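PDB 5OJ5: photosystem II assembly protein Ycf48 from Thermosynechococcus elongatus, which probably assists the early assembly of photosystem II and the replacement of photodamaged D1, and binds the C-terminal extension that the D1 precursor carries. Local coordinates for residues 58-63 with 103-108; 115-120 with 141-146; 184-189 with 226-231; 232-237 with 275-280; 311-316 with 329-334. All coordinates share one frame; numbering follows the deposited sequence.

Contact 1: residues 58-63 with 103-108; sequences ILDMSF and NSVSFQ
Asp-60 and Ser-62 both turn from strand 58-63 onto the backbone of strand 103-108, and each catches an N-H there. The carboxylate of Asp-60 swings to lie anti to its own backbone nitrogen (chi1 -158°), which carries OD2 across to accept from Val-105 N at 2.9 Å. The donor comes in on the anti side of OD2, 28° out of the carboxylate plane. OD1 turns back to Met-61 N, which gives it a weak bond. A water that donates to OD2 also meets Ser-104 OG, so OD2 is held from two directions.

Two residues on, Ser-62 OG does the same job for Phe-107 N at 3.0 Å, and it also lies at the edge of the Phe-107 ring, near its plane. Its CB rests 3.4 Å from Val-105 O. Val-105 lies between these two polar links, its CG1 tucked between backbone N and carbonyl carbon and set against Met-61 N at 3.6 Å.

The strands run 9° from parallel. Each is the first strand of its own four-stranded antiparallel sheet, with strand 69-73 behind 58-63 and strand 111-117 behind 103-108. The contact joins two adjacent propeller blades, its hydrogen bonds running from side chain to backbone, and Ser-104 and Ser-106 repeat the pattern by bonding to Ile-147 N and Ala-149 N of the blade beyond.

Contact 2: residues 115-120 with 141-146; sequences VGEPPI and PGSPRL
Apolar packing carries most of this contact, and Pro-144 is at its centre. Its CB meets CB of Val-115 at 3.4 Å, tighter than carbons usually sit, and the two side chains cross obliquely, with Val-115 CG2 following at 3.6 Å from the same Pro-144 CB. At the other end of the ring Pro-144 CD lies 4.0 Å from Pro-119 CB, so the proline touches both the strand residue and the turn residue of segment 115-120.

Backbone polar atoms shape the surface it presses on. Gly-116 N donates to Ile-120 O and Ile-120 N to Gly-116 O, a reciprocal pair that closes the tight turn containing the cis peptide before Pro-118. Gly-116 O also faces Pro-144 CD at 3.4 Å.

Water supplies the remaining link. One molecule sits among Glu-117 OE2, Pro-144 O and, in one of the two conformers of Ser-143, OG at 3.0 Å. With two protons the water probably cannot serve every acceptor at once. Asn-103 ND2 helps, donating to both Glu-117 OE2 and Pro-144 O.

Strand 111-117 is the second strand of its blade and strand 144-151 the first of the next; the short segments lie 134° apart. The hairpin between strands 111-117 and 120-124 thus packs on the chain just entering the following blade, with Leu-136 of the connecting loop touching Pro-119.

Contact 3: residues 184-189 with 226-231; sequences VMRNLN and RLHNMG
Strands 187-189 and 227-231 run side by side, 9° from parallel with their axes 6.4 Å apart, and side-chain amides bonded to main-chain carbonyls tie them together. Asn-187 ND2 donates to His-228 O at 2.8 Å, almost straight at 168°, with that oxygen in the plane of the amide. Two residues further, Asn-189 ND2 grips Met-230 O at 2.8 Å, here from above the carbonyl plane. Between them lies Asn-229, whose amide stacks on that of Asn-187, the planes only 18° apart.

These are the inner strands of successive blades of the seven-bladed propeller, and Asn-229 ND2 repeats the reach by bonding to Leu-273 O of the blade after.

Arg-186 extends its chain so that NE meets His-228 ND1 at 3.2 Å in the conformer given, one of two, so this link may be partial. The ring stands nearly perpendicular to the guanidinium. Arg-186 NH1 is bonded to Ser-201 O, while a water joins His-228 NE2, in the same conformer, to Asn-187 ND2.

Contact 4: residues 232-237 with 275-280; sequences FTPDGR and LAYRTP
Thr-233 lies alongside Tyr-277, its CG2 3.3 Å from the phenol OH. Its hydroxyl sits between backbone N and carbonyl carbon (chi1 74°), a position from which OG1 faces back into its own turn: it donates to Asp-235 OD1 and accepts from Arg-237 N at 3.0 Å. Thr-233 N also bonds to Arg-237 O, closing the loop that joins strands 227-232 and 238-242.

Pro-234 makes the main contact. Its CD sits squarely over the Tyr-277 ring, 3.3 Å from the centroid and 8° off the ring normal, a CH-pi interaction with the proline crossing the tyrosine at about a right angle. CG follows, 3.5 Å from Tyr-277 CG, and faces Pro-280.

Asp-235 keeps its distance, and a water donating to both its OD2 and Pro-280 O spans the interval. Arg-237 grips this carboxylate side-on, NE to OD1 at 2.8 Å and NH2 to OD2 at 2.9 Å, the latter on the syn lone pair. Thr-233 OG1 and Arg-237 NE reach OD1 from opposite faces of its plane. A second water links Arg-237 NH2 to Tyr-277 OH.

The chemistry is divided, then: a salt bridge and hydrogen bonds hold the 232-237 loop to itself, whereas the direct contacts across to the neighbouring blade are apolar, Pro-234 and Thr-233 on Tyr-277, with two waters bridging the polar groups. At the surface, the arginine's charge is probably well balanced by Asp-235.

Contact 5: residues 311-316 with 329-334; sequences VPSNFY and LGQKGI
Gln-331 reaches into segment 311-316 along its whole length. CB lies 3.7 Å from Ser-313 OG. CG, placed anti to the carbonyl carbon (chi1 -59°), comes up to the edge of the Tyr-316 ring in its plane, though the approach is modelled too closely to be trusted. Beyond it the chain is extended: CD and NE2 each lie 3.3 Å from Tyr-316 OH, NE2 at too poor an angle for a hydrogen bond, and both distances are tentative because Tyr-316 has two conformers. At the tip OE1 accepts from Asn-314 N at 2.7 Å, nearly straight at 174°. The amide planes of Gln-331 and Asn-314 are only 6° apart, while Asn-314 OD1 is taken by Ala-289 N of the preceding blade.

The backbone of Gln-331 is held too: its N donates to Ser-313 OG at 2.7 Å, and that hydroxyl in turn donates to Asn-314 O. Gln-331 to Ile-334 form a type I' turn, the hairpin between strands 325-329 and 334-338. Their sheet is completed by strand 47-51 from near the N terminus, the "Velcro" closure familiar from beta-propellers.

Where segment 311-316 leads into strand 317-320, Tyr-316 N donates to Leu-329 O at 2.9 Å. Gly-330 CA makes a C-H...O contact with Asn-314 O at 3.3 Å. At the far end Val-311 CG1 and Ile-334 CG2 touch at 3.9 Å, their side chains pointing in opposite senses.

The five contacts come one after another along the chain without overlap, as suits a ring of consecutive blades. Contacts 1 and 2, with centres 14 Å apart, share the sheet of strands 101-108 and 111-117, and Asn-103 of contact 1 bonds to Val-115 and Pro-144 of contact 2. Arg-145 NH1 reaches Met-185 O to join contact 2 to contact 3, whose strand 227-232 runs straight into the loop of contact 4. Contacts 2 and 4, with centres about 28 Å apart, lie on opposite sides of the chain's centre. Contact 5 belongs to the blade that closes the ring, and Leu-329 packs on Leu-59 and Met-61 of contact 1. The first four thus join neighbouring blades round the central pore.

Contact 1: residues 58-63 with 103-108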
# COMPACT_ATOMS: atom_id res chain seq x y z
N ILE A 58 11.19 0.82 -3.42
CA ILE A 58 10.36 -0.34 -3.13
C ILE A 58 8.89 0.07 -3.11
O ILE A 58 8.53 1.09 -2.51
CB ILE A 58 10.81 -0.99 -1.81
CG1 ILE A 58 12.30 -1.38 -1.87
CG2 ILE A 58 9.93 -2.20 -1.49
CD1 ILE A 58 12.71 -2.10 -3.15
N LEU A 59 8.04 -0.75 -3.72
CA LEU A 59 6.63 -0.42 -3.89
C LEU A 59 5.68 -1.30 -3.11
O LEU A 59 4.56 -0.86 -2.82
CB LEU A 59 6.27 -0.42 -5.36
CG LEU A 59 7.05 0.62 -6.19
CD1 LEU A 59 6.69 0.45 -7.67
CD2 LEU A 59 6.71 2.03 -5.71
N ASP A 60 6.03 -2.55 -2.81
CA ASP A 60 5.09 -3.42 -2.12
C ASP A 60 5.84 -4.56 -1.45
O ASP A 60 7.01 -4.85 -1.78
CB ASP A 60 4.01 -3.93 -3.08
CG ASP A 60 2.74 -4.38 -2.36
OD1 ASP A 60 2.53 -4.02 -1.16
OD2 ASP A 60 1.95 -5.08 -3.02
N MET A 61 5.15 -5.25 -0.54
CA MET A 61 5.72 -6.33 0.25
C MET A 61 4.59 -7.28 0.65
O MET A 61 3.51 -6.82 0.96
CB MET A 61 6.44 -5.73 1.46
CG MET A 61 7.10 -6.73 2.40
SD MET A 61 7.76 -6.02 3.92
CE MET A 61 8.99 -4.90 3.29
N SER A 62 4.89 -8.57 0.69
CA SER A 62 3.92 -9.57 1.15
C SER A 62 4.64 -10.76 1.75
O SER A 62 5.73 -11.13 1.28
CB SER A 62 3.01 -9.99 -0.02
OG SER A 62 1.97 -10.85 0.42
N PHE A 63 4.05 -11.35 2.78
CA PHE A 63 4.63 -12.47 3.49
C PHE A 63 3.87 -13.77 3.23
O PHE A 63 2.63 -13.81 3.20
CB PHE A 63 4.72 -12.19 4.99
CG PHE A 63 5.94 -11.39 5.36
CD1 PHE A 63 7.09 -12.01 5.84
CD2 PHE A 63 5.96 -10.04 5.19
CE1 PHE A 63 8.23 -11.29 6.12
CE2 PHE A 63 7.14 -9.30 5.48
CZ PHE A 63 8.26 -9.94 5.93
N ASN A 103 4.58 -3.23 -9.21
CA ASN A 103 3.67 -2.39 -8.44
C ASN A 103 3.09 -3.12 -7.23
O ASN A 103 2.66 -2.46 -6.28
CB ASN A 103 2.46 -1.97 -9.39
CG ASN A 103 2.78 -0.96 -10.37
OD1 ASN A 103 3.57 -0.06 -10.13
ND2 ASN A 103 2.11 -1.06 -11.49
N SER A 104 3.00 -4.45 -7.29
CA SER A 104 2.17 -5.17 -6.33
C SER A 104 2.69 -6.59 -6.24
O SER A 104 2.99 -7.22 -7.26
CB SER A 104 0.73 -5.13 -6.81
OG SER A 104 -0.17 -5.87 -6.02
N VAL A 105 2.76 -7.11 -5.00
CA VAL A 105 3.07 -8.51 -4.74
C VAL A 105 2.09 -9.00 -3.69
O VAL A 105 1.77 -8.27 -2.74
CB VAL A 105 4.53 -8.72 -4.29
CG1 VAL A 105 4.89 -7.90 -3.03
CG2 VAL A 105 4.86 -10.20 -4.09
N SER A 106 1.60 -10.24 -3.86
CA SER A 106 0.64 -10.77 -2.89
C SER A 106 0.79 -12.27 -2.81
O SER A 106 0.71 -12.96 -3.83
CB SER A 106 -0.77 -10.42 -3.34
OG SER A 106 -1.75 -10.93 -2.46
N PHE A 107 0.94 -12.76 -1.59
CA PHE A 107 0.96 -14.20 -1.30
C PHE A 107 -0.24 -14.58 -0.46
O PHE A 107 -0.73 -13.82 0.38
CB PHE A 107 2.22 -14.57 -0.49
CG PHE A 107 3.44 -14.74 -1.37
CD1 PHE A 107 3.82 -16.01 -1.82
CD2 PHE A 107 4.20 -13.64 -1.80
CE1 PHE A 107 4.90 -16.20 -2.64
CE2 PHE A 107 5.31 -13.84 -2.66
CZ PHE A 107 5.64 -15.12 -3.07
N GLN A 108 -0.69 -15.81 -0.68
CA GLN A 108 -1.59 -16.51 0.25
C GLN A 108 -0.93 -17.87 0.44
O GLN A 108 -0.94 -18.72 -0.47
CB GLN A 108 -3.00 -16.61 -0.32
CG GLN A 108 -3.95 -17.37 0.60
CD GLN A 108 -3.95 -16.80 2.00
OE1 GLN A 108 -3.72 -17.55 2.98
NE2 GLN A 108 -4.23 -15.55 2.13
O HOH W 1 -0.61 -4.60 -3.61
O HOH W 2 -0.18 -13.32 2.96

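Contact 2: residues 115-120 with 141-146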
# COMPACT_ATOMS: atom_id res chain seq x y z
N VAL A 115 2.57 -8.18 -10.12
CA VAL A 115 2.21 -7.51 -11.36
C VAL A 115 2.93 -6.19 -11.47
O VAL A 115 3.33 -5.57 -10.48
CB VAL A 115 0.69 -7.32 -11.53
CG1 VAL A 115 -0.02 -8.66 -11.58
CG2 VAL A 115 0.08 -6.43 -10.42
N GLY A 116 3.04 -5.72 -12.71
CA GLY A 116 3.71 -4.47 -12.95
C GLY A 116 3.42 -3.90 -14.31
O GLY A 116 2.61 -4.41 -15.09
N GLU A 117 4.13 -2.80 -14.58
CA GLU A 117 3.99 -2.02 -15.81
C GLU A 117 5.37 -1.77 -16.41
O GLU A 117 6.31 -1.51 -15.66
CB GLU A 117 3.30 -0.69 -15.53
CG GLU A 117 3.98 0.18 -14.58
CD GLU A 117 3.15 1.40 -14.29
OE1 GLU A 117 3.43 2.45 -14.90
OE2 GLU A 117 2.21 1.29 -13.44
N PRO A 118 5.54 -1.86 -17.74
CA PRO A 118 4.54 -2.29 -18.71
C PRO A 118 4.06 -3.70 -18.38
O PRO A 118 4.72 -4.42 -17.60
CB PRO A 118 5.30 -2.21 -20.05
CG PRO A 118 6.68 -2.39 -19.68
CD PRO A 118 6.86 -1.68 -18.36
N PRO A 119 2.93 -4.11 -18.94
CA PRO A 119 2.20 -5.25 -18.39
C PRO A 119 3.06 -6.47 -18.19
O PRO A 119 3.67 -7.00 -19.13
CB PRO A 119 1.08 -5.46 -19.42
CG PRO A 119 0.82 -4.07 -19.94
CD PRO A 119 2.18 -3.42 -20.02
N ILE A 120 3.06 -6.96 -16.95
CA ILE A 120 3.75 -8.20 -16.60
C ILE A 120 3.02 -8.79 -15.41
O ILE A 120 2.54 -8.08 -14.51
CB ILE A 120 5.25 -7.95 -16.29
CG1 ILE A 120 5.98 -9.28 -16.02
CG2 ILE A 120 5.45 -6.93 -15.17
CD1 ILE A 120 7.49 -9.17 -16.15
N PRO A 141 -7.37 -3.30 -20.33
CA PRO A 141 -7.33 -1.84 -20.39
C PRO A 141 -6.44 -1.30 -19.29
O PRO A 141 -6.77 -1.41 -18.10
CB PRO A 141 -8.79 -1.44 -20.18
CG PRO A 141 -9.58 -2.69 -19.99
CD PRO A 141 -8.63 -3.82 -19.82
N GLY A 142 -5.32 -0.69 -19.68
CA GLY A 142 -4.33 -0.20 -18.75
C GLY A 142 -3.44 -1.34 -18.28
O GLY A 142 -3.69 -2.52 -18.55
N SER A 143 -2.49 -1.01 -17.53
CA SER A 143 -1.54 -1.95 -17.01
C SER A 143 -1.92 -2.38 -15.61
O SER A 143 -2.61 -1.66 -14.89
CB SER A 143 -0.15 -1.31 -16.94
OG SER A 143 -0.29 -0.00 -16.41
N PRO A 144 -1.45 -3.54 -15.17
CA PRO A 144 -1.76 -3.98 -13.80
C PRO A 144 -1.26 -3.03 -12.74
O PRO A 144 -0.12 -2.56 -12.80
CB PRO A 144 -1.00 -5.30 -13.69
CG PRO A 144 -0.85 -5.75 -15.07
CD PRO A 144 -0.65 -4.54 -15.89
N ARG A 145 -2.11 -2.76 -11.77
CA ARG A 145 -1.79 -1.92 -10.63
C ARG A 145 -1.73 -2.70 -9.33
O ARG A 145 -0.93 -2.38 -8.46
CB ARG A 145 -2.83 -0.76 -10.54
CG ARG A 145 -2.68 0.11 -9.32
CD ARG A 145 -1.44 0.88 -9.33
NE ARG A 145 -1.49 1.89 -8.29
CZ ARG A 145 -2.08 3.09 -8.42
NH1 ARG A 145 -2.56 3.44 -9.57
NH2 ARG A 145 -2.11 3.96 -7.43
N LEU A 146 -2.64 -3.67 -9.15
CA LEU A 146 -2.76 -4.37 -7.88
C LEU A 146 -3.13 -5.80 -8.19
O LEU A 146 -3.97 -6.06 -9.07
CB LEU A 146 -3.86 -3.70 -7.02
CG LEU A 146 -4.14 -4.35 -5.67
CD1 LEU A 146 -4.65 -3.28 -4.73
CD2 LEU A 146 -5.20 -5.44 -5.74
O HOH W 3 -0.13 0.33 -13.47

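Contact 3: residues 184-189 with 226-231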
# COMPACT_ATOMS: atom_id res chain seq x y z
N VAL A 184 -6.73 7.25 -14.58
CA VAL A 184 -5.60 6.72 -13.81
C VAL A 184 -5.76 7.07 -12.36
O VAL A 184 -5.73 8.22 -11.98
CB VAL A 184 -4.27 7.24 -14.39
CG1 VAL A 184 -3.11 6.64 -13.59
CG2 VAL A 184 -4.09 6.85 -15.88
N MET A 185 -5.90 6.08 -11.52
CA MET A 185 -6.15 6.31 -10.10
C MET A 185 -4.91 6.86 -9.42
O MET A 185 -3.80 6.38 -9.62
CB MET A 185 -6.48 4.93 -9.48
CG MET A 185 -7.71 4.24 -10.07
SD MET A 185 -8.05 2.61 -9.47
CE MET A 185 -6.57 1.76 -9.92
N ARG A 186 -5.10 7.85 -8.56
CA ARG A 186 -4.03 8.41 -7.75
C ARG A 186 -3.61 7.45 -6.62
O ARG A 186 -2.45 7.43 -6.21
CB ARG A 186 -4.52 9.74 -7.15
CG ARG A 186 -3.47 10.53 -6.43
CD ARG A 186 -4.06 11.81 -5.93
NE ARG A 186 -3.04 12.76 -5.54
CZ ARG A 186 -2.58 13.78 -6.28
NH1 ARG A 186 -2.99 14.05 -7.53
NH2 ARG A 186 -1.64 14.55 -5.74
N ASN A 187 -4.54 6.67 -6.11
CA ASN A 187 -4.29 5.73 -5.02
C ASN A 187 -5.45 4.75 -5.03
O ASN A 187 -6.54 5.06 -5.52
CB ASN A 187 -4.14 6.43 -3.66
CG ASN A 187 -2.69 6.70 -3.30
OD1 ASN A 187 -1.85 5.81 -3.40
ND2 ASN A 187 -2.39 7.90 -2.82
N LEU A 188 -5.19 3.56 -4.47
CA LEU A 188 -6.14 2.46 -4.45
C LEU A 188 -5.89 1.66 -3.18
O LEU A 188 -4.75 1.31 -2.90
CB LEU A 188 -5.88 1.57 -5.68
CG LEU A 188 -6.67 0.28 -5.79
CD1 LEU A 188 -8.16 0.54 -5.94
CD2 LEU A 188 -6.16 -0.56 -6.95
N ASN A 189 -6.95 1.34 -2.45
CA ASN A 189 -6.82 0.50 -1.25
C ASN A 189 -7.98 -0.47 -1.19
O ASN A 189 -9.06 -0.22 -1.74
CB ASN A 189 -6.72 1.34 0.03
CG ASN A 189 -5.30 1.73 0.33
OD1 ASN A 189 -4.43 0.86 0.41
ND2 ASN A 189 -5.02 3.02 0.45
N ARG A 226 -7.74 19.00 -2.30
CA ARG A 226 -7.87 17.78 -3.09
C ARG A 226 -7.49 16.55 -2.26
O ARG A 226 -6.65 16.60 -1.36
CB ARG A 226 -6.99 17.85 -4.33
CG ARG A 226 -7.33 18.96 -5.30
CD ARG A 226 -8.75 18.85 -5.79
NE ARG A 226 -9.08 19.89 -6.75
CZ ARG A 226 -8.79 19.85 -8.04
NH1 ARG A 226 -8.19 18.79 -8.54
NH2 ARG A 226 -9.16 20.84 -8.86
N LEU A 227 -8.14 15.43 -2.62
CA LEU A 227 -7.81 14.16 -2.00
C LEU A 227 -6.46 13.66 -2.47
O LEU A 227 -6.08 13.82 -3.63
CB LEU A 227 -8.86 13.13 -2.43
CG LEU A 227 -10.23 13.29 -1.84
CD1 LEU A 227 -11.24 12.53 -2.62
CD2 LEU A 227 -10.20 12.77 -0.36
N HIS A 228 -5.74 13.05 -1.55
CA HIS A 228 -4.49 12.38 -1.88
C HIS A 228 -4.56 10.87 -1.76
O HIS A 228 -4.13 10.15 -2.66
CB HIS A 228 -3.33 12.84 -1.02
CG HIS A 228 -2.08 12.18 -1.47
ND1 HIS A 228 -1.62 12.33 -2.76
CD2 HIS A 228 -1.32 11.21 -0.90
CE1 HIS A 228 -0.57 11.56 -2.94
NE2 HIS A 228 -0.36 10.87 -1.83
N ASN A 229 -5.09 10.36 -0.65
CA ASN A 229 -5.15 8.92 -0.40
C ASN A 229 -6.37 8.63 0.45
O ASN A 229 -6.85 9.50 1.18
CB ASN A 229 -3.85 8.41 0.27
CG ASN A 229 -3.62 6.92 0.12
OD1 ASN A 229 -4.45 6.19 -0.46
ND2 ASN A 229 -2.49 6.45 0.63
N MET A 230 -6.87 7.40 0.32
CA MET A 230 -8.02 6.95 1.11
C MET A 230 -7.86 5.47 1.36
O MET A 230 -7.29 4.74 0.53
CB MET A 230 -9.35 7.15 0.40
CG MET A 230 -9.68 8.62 0.21
SD MET A 230 -11.26 8.89 -0.62
CE MET A 230 -12.37 8.39 0.68
N GLY A 231 -8.45 4.99 2.46
CA GLY A 231 -8.45 3.58 2.79
C GLY A 231 -9.48 3.26 3.82
O GLY A 231 -10.36 4.08 4.11
O HOH W 4 0.14 8.44 -1.18
O HOH W 5 -1.99 3.61 0.70

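Contact 4: residues 232-237 with 275-280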
# COMPACT_ATOMS: atom_id res chain seq x y z
N PHE A 232 -9.39 2.05 4.36
CA PHE A 232 -10.38 1.53 5.29
C PHE A 232 -9.81 1.45 6.69
O PHE A 232 -8.63 1.16 6.86
CB PHE A 232 -10.84 0.14 4.84
CG PHE A 232 -11.49 0.17 3.48
CD1 PHE A 232 -12.85 0.37 3.38
CD2 PHE A 232 -10.74 -0.01 2.31
CE1 PHE A 232 -13.46 0.42 2.13
CE2 PHE A 232 -11.36 0.04 1.06
CZ PHE A 232 -12.70 0.24 0.98
N THR A 233 -10.66 1.71 7.69
CA THR A 233 -10.27 1.47 9.08
C THR A 233 -10.60 0.04 9.46
O THR A 233 -11.28 -0.65 8.71
CB THR A 233 -11.06 2.41 9.99
OG1 THR A 233 -12.41 1.93 10.07
CG2 THR A 233 -11.02 3.86 9.53
N PRO A 234 -10.16 -0.45 10.62
CA PRO A 234 -10.51 -1.81 11.06
C PRO A 234 -11.86 -1.91 11.72
O PRO A 234 -12.17 -2.93 12.34
CB PRO A 234 -9.41 -2.15 12.07
CG PRO A 234 -8.51 -1.03 12.13
CD PRO A 234 -9.13 0.14 11.48
N ASP A 235 -12.70 -0.90 11.58
CA ASP A 235 -14.03 -0.92 12.15
C ASP A 235 -15.08 -0.50 11.14
O ASP A 235 -16.20 -0.17 11.51
CB ASP A 235 -14.15 -0.08 13.42
CG ASP A 235 -13.61 1.32 13.23
OD1 ASP A 235 -13.82 1.93 12.18
OD2 ASP A 235 -12.91 1.81 14.14
N GLY A 236 -14.78 -0.57 9.85
CA GLY A 236 -15.81 -0.40 8.86
C GLY A 236 -16.02 1.02 8.38
O GLY A 236 -17.07 1.31 7.78
N ARG A 237 -15.08 1.91 8.63
CA ARG A 237 -15.12 3.29 8.15
C ARG A 237 -14.06 3.47 7.07
O ARG A 237 -13.21 2.60 6.83
CB ARG A 237 -14.88 4.26 9.31
CG ARG A 237 -16.00 4.25 10.36
CD ARG A 237 -15.64 5.17 11.52
NE ARG A 237 -14.51 4.62 12.25
CZ ARG A 237 -13.52 5.31 12.81
NH1 ARG A 237 -13.45 6.65 12.77
NH2 ARG A 237 -12.56 4.64 13.42
N LEU A 275 -1.67 6.00 5.80
CA LEU A 275 -2.22 5.86 7.14
C LEU A 275 -2.51 4.38 7.32
O LEU A 275 -3.11 3.75 6.43
CB LEU A 275 -3.52 6.68 7.23
CG LEU A 275 -4.22 6.74 8.59
CD1 LEU A 275 -5.08 7.98 8.65
CD2 LEU A 275 -5.10 5.54 8.81
N ALA A 276 -2.09 3.79 8.43
CA ALA A 276 -2.39 2.39 8.68
C ALA A 276 -2.52 2.11 10.15
O ALA A 276 -1.83 2.73 10.98
CB ALA A 276 -1.32 1.46 8.08
N TYR A 277 -3.37 1.15 10.49
CA TYR A 277 -3.62 0.75 11.86
C TYR A 277 -2.76 -0.45 12.24
O TYR A 277 -2.75 -1.47 11.54
CB TYR A 277 -5.09 0.37 12.05
CG TYR A 277 -6.06 1.52 11.98
CD1 TYR A 277 -6.71 1.95 13.13
CD2 TYR A 277 -6.34 2.18 10.77
CE1 TYR A 277 -7.61 2.99 13.07
CE2 TYR A 277 -7.23 3.25 10.73
CZ TYR A 277 -7.87 3.64 11.88
OH TYR A 277 -8.76 4.69 11.79
N ARG A 278 -2.06 -0.35 13.36
CA ARG A 278 -1.41 -1.53 13.93
C ARG A 278 -2.40 -2.36 14.73
O ARG A 278 -2.31 -3.59 14.77
CB ARG A 278 -0.22 -1.11 14.81
CG ARG A 278 0.58 -2.31 15.26
CD ARG A 278 1.79 -1.91 16.11
NE ARG A 278 1.43 -1.35 17.40
CZ ARG A 278 1.15 -2.08 18.48
NH1 ARG A 278 1.21 -3.41 18.41
NH2 ARG A 278 0.84 -1.46 19.61
N THR A 279 -3.32 -1.67 15.44
CA THR A 279 -4.35 -2.27 16.25
C THR A 279 -5.58 -1.41 16.04
O THR A 279 -5.50 -0.36 15.40
CB THR A 279 -3.98 -2.22 17.75
OG1 THR A 279 -4.00 -0.87 18.17
CG2 THR A 279 -2.63 -2.89 18.01
N PRO A 280 -6.74 -1.76 16.60
CA PRO A 280 -7.91 -0.91 16.39
C PRO A 280 -7.73 0.51 16.89
O PRO A 280 -8.35 1.42 16.33
CB PRO A 280 -9.03 -1.65 17.13
CG PRO A 280 -8.65 -3.08 17.06
CD PRO A 280 -7.13 -3.09 17.11
O HOH W 6 -10.83 0.41 14.86
O HOH W 7 -10.06 5.16 14.10

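Contact 5: residues 311-316 with 329-334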
# COMPACT_ATOMS: atom_id res chain seq x y z
N VAL A 311 15.81 10.58 9.25
CA VAL A 311 15.95 9.68 8.10
C VAL A 311 15.66 10.47 6.83
O VAL A 311 14.54 10.98 6.67
CB VAL A 311 15.02 8.45 8.21
CG1 VAL A 311 15.15 7.50 6.99
CG2 VAL A 311 15.27 7.68 9.51
N PRO A 312 16.61 10.55 5.87
CA PRO A 312 16.38 11.40 4.67
C PRO A 312 15.48 10.74 3.64
O PRO A 312 15.92 10.30 2.57
CB PRO A 312 17.81 11.60 4.13
CG PRO A 312 18.50 10.34 4.48
CD PRO A 312 17.96 9.95 5.85
N SER A 313 14.18 10.68 3.95
CA SER A 313 13.26 9.97 3.08
C SER A 313 11.83 10.45 3.34
O SER A 313 11.45 10.73 4.50
CB SER A 313 13.36 8.47 3.35
OG SER A 313 12.59 7.71 2.44
N ASN A 314 11.04 10.47 2.27
CA ASN A 314 9.59 10.42 2.41
C ASN A 314 9.20 9.00 2.83
O ASN A 314 9.86 8.01 2.46
CB ASN A 314 8.91 10.74 1.08
CG ASN A 314 9.29 12.10 0.54
OD1 ASN A 314 9.53 13.04 1.30
ND2 ASN A 314 9.28 12.22 -0.78
N PHE A 315 8.13 8.88 3.57
CA PHE A 315 7.63 7.59 4.01
C PHE A 315 6.28 7.36 3.32
O PHE A 315 5.28 8.00 3.65
CB PHE A 315 7.52 7.55 5.52
CG PHE A 315 8.81 7.64 6.20
CD1 PHE A 315 9.89 6.86 5.82
CD2 PHE A 315 8.93 8.51 7.30
CE1 PHE A 315 11.12 6.97 6.51
CE2 PHE A 315 10.09 8.61 7.98
CZ PHE A 315 11.19 7.85 7.59
N TYR A 316 6.28 6.51 2.30
CA TYR A 316 5.22 6.38 1.28
C TYR A 316 4.13 5.42 1.64
O TYR A 316 3.00 5.57 1.16
CB TYR A 316 5.74 5.84 -0.08
CG TYR A 316 6.63 6.83 -0.75
CD1 TYR A 316 6.10 7.93 -1.43
CD2 TYR A 316 8.00 6.73 -0.62
CE1 TYR A 316 6.95 8.88 -2.04
CE2 TYR A 316 8.83 7.64 -1.19
CZ TYR A 316 8.31 8.72 -1.89
OH TYR A 316 9.17 9.64 -2.45
N LEU A 329 7.81 1.84 3.83
CA LEU A 329 8.61 2.00 2.61
C LEU A 329 9.04 3.46 2.45
O LEU A 329 8.20 4.36 2.42
CB LEU A 329 7.83 1.51 1.39
CG LEU A 329 7.18 0.14 1.47
CD1 LEU A 329 6.54 -0.22 0.16
CD2 LEU A 329 8.09 -0.98 1.86
N GLY A 330 10.35 3.67 2.43
CA GLY A 330 10.96 4.94 2.13
C GLY A 330 11.45 5.01 0.71
O GLY A 330 11.09 4.18 -0.13
N GLN A 331 12.35 5.93 0.44
CA GLN A 331 12.94 6.11 -0.89
C GLN A 331 14.29 5.43 -0.92
O GLN A 331 14.91 5.20 0.12
CB GLN A 331 13.15 7.59 -1.18
CG GLN A 331 11.92 8.41 -1.13
CD GLN A 331 12.20 9.87 -1.18
OE1 GLN A 331 12.27 10.52 -0.16
NE2 GLN A 331 12.40 10.41 -2.38
N LYS A 332 14.75 5.10 -2.12
CA LYS A 332 16.14 4.73 -2.30
C LYS A 332 16.55 3.54 -1.45
O LYS A 332 17.66 3.49 -0.90
CB LYS A 332 17.07 5.92 -2.09
CG LYS A 332 17.57 6.28 -0.66
CD LYS A 332 18.32 7.61 -0.53
CE LYS A 332 18.46 7.87 0.93
NZ LYS A 332 19.90 7.92 1.06
N GLY A 333 15.67 2.56 -1.34
CA GLY A 333 16.00 1.36 -0.60
C GLY A 333 15.87 1.44 0.90
O GLY A 333 16.23 0.47 1.59
N ILE A 334 15.37 2.53 1.42
CA ILE A 334 15.17 2.66 2.86
C ILE A 334 13.87 1.98 3.26
O ILE A 334 12.82 2.15 2.62
CB ILE A 334 15.13 4.14 3.24
CG1 ILE A 334 16.54 4.76 3.01
CG2 ILE A 334 14.64 4.32 4.71
CD1 ILE A 334 16.58 6.25 3.12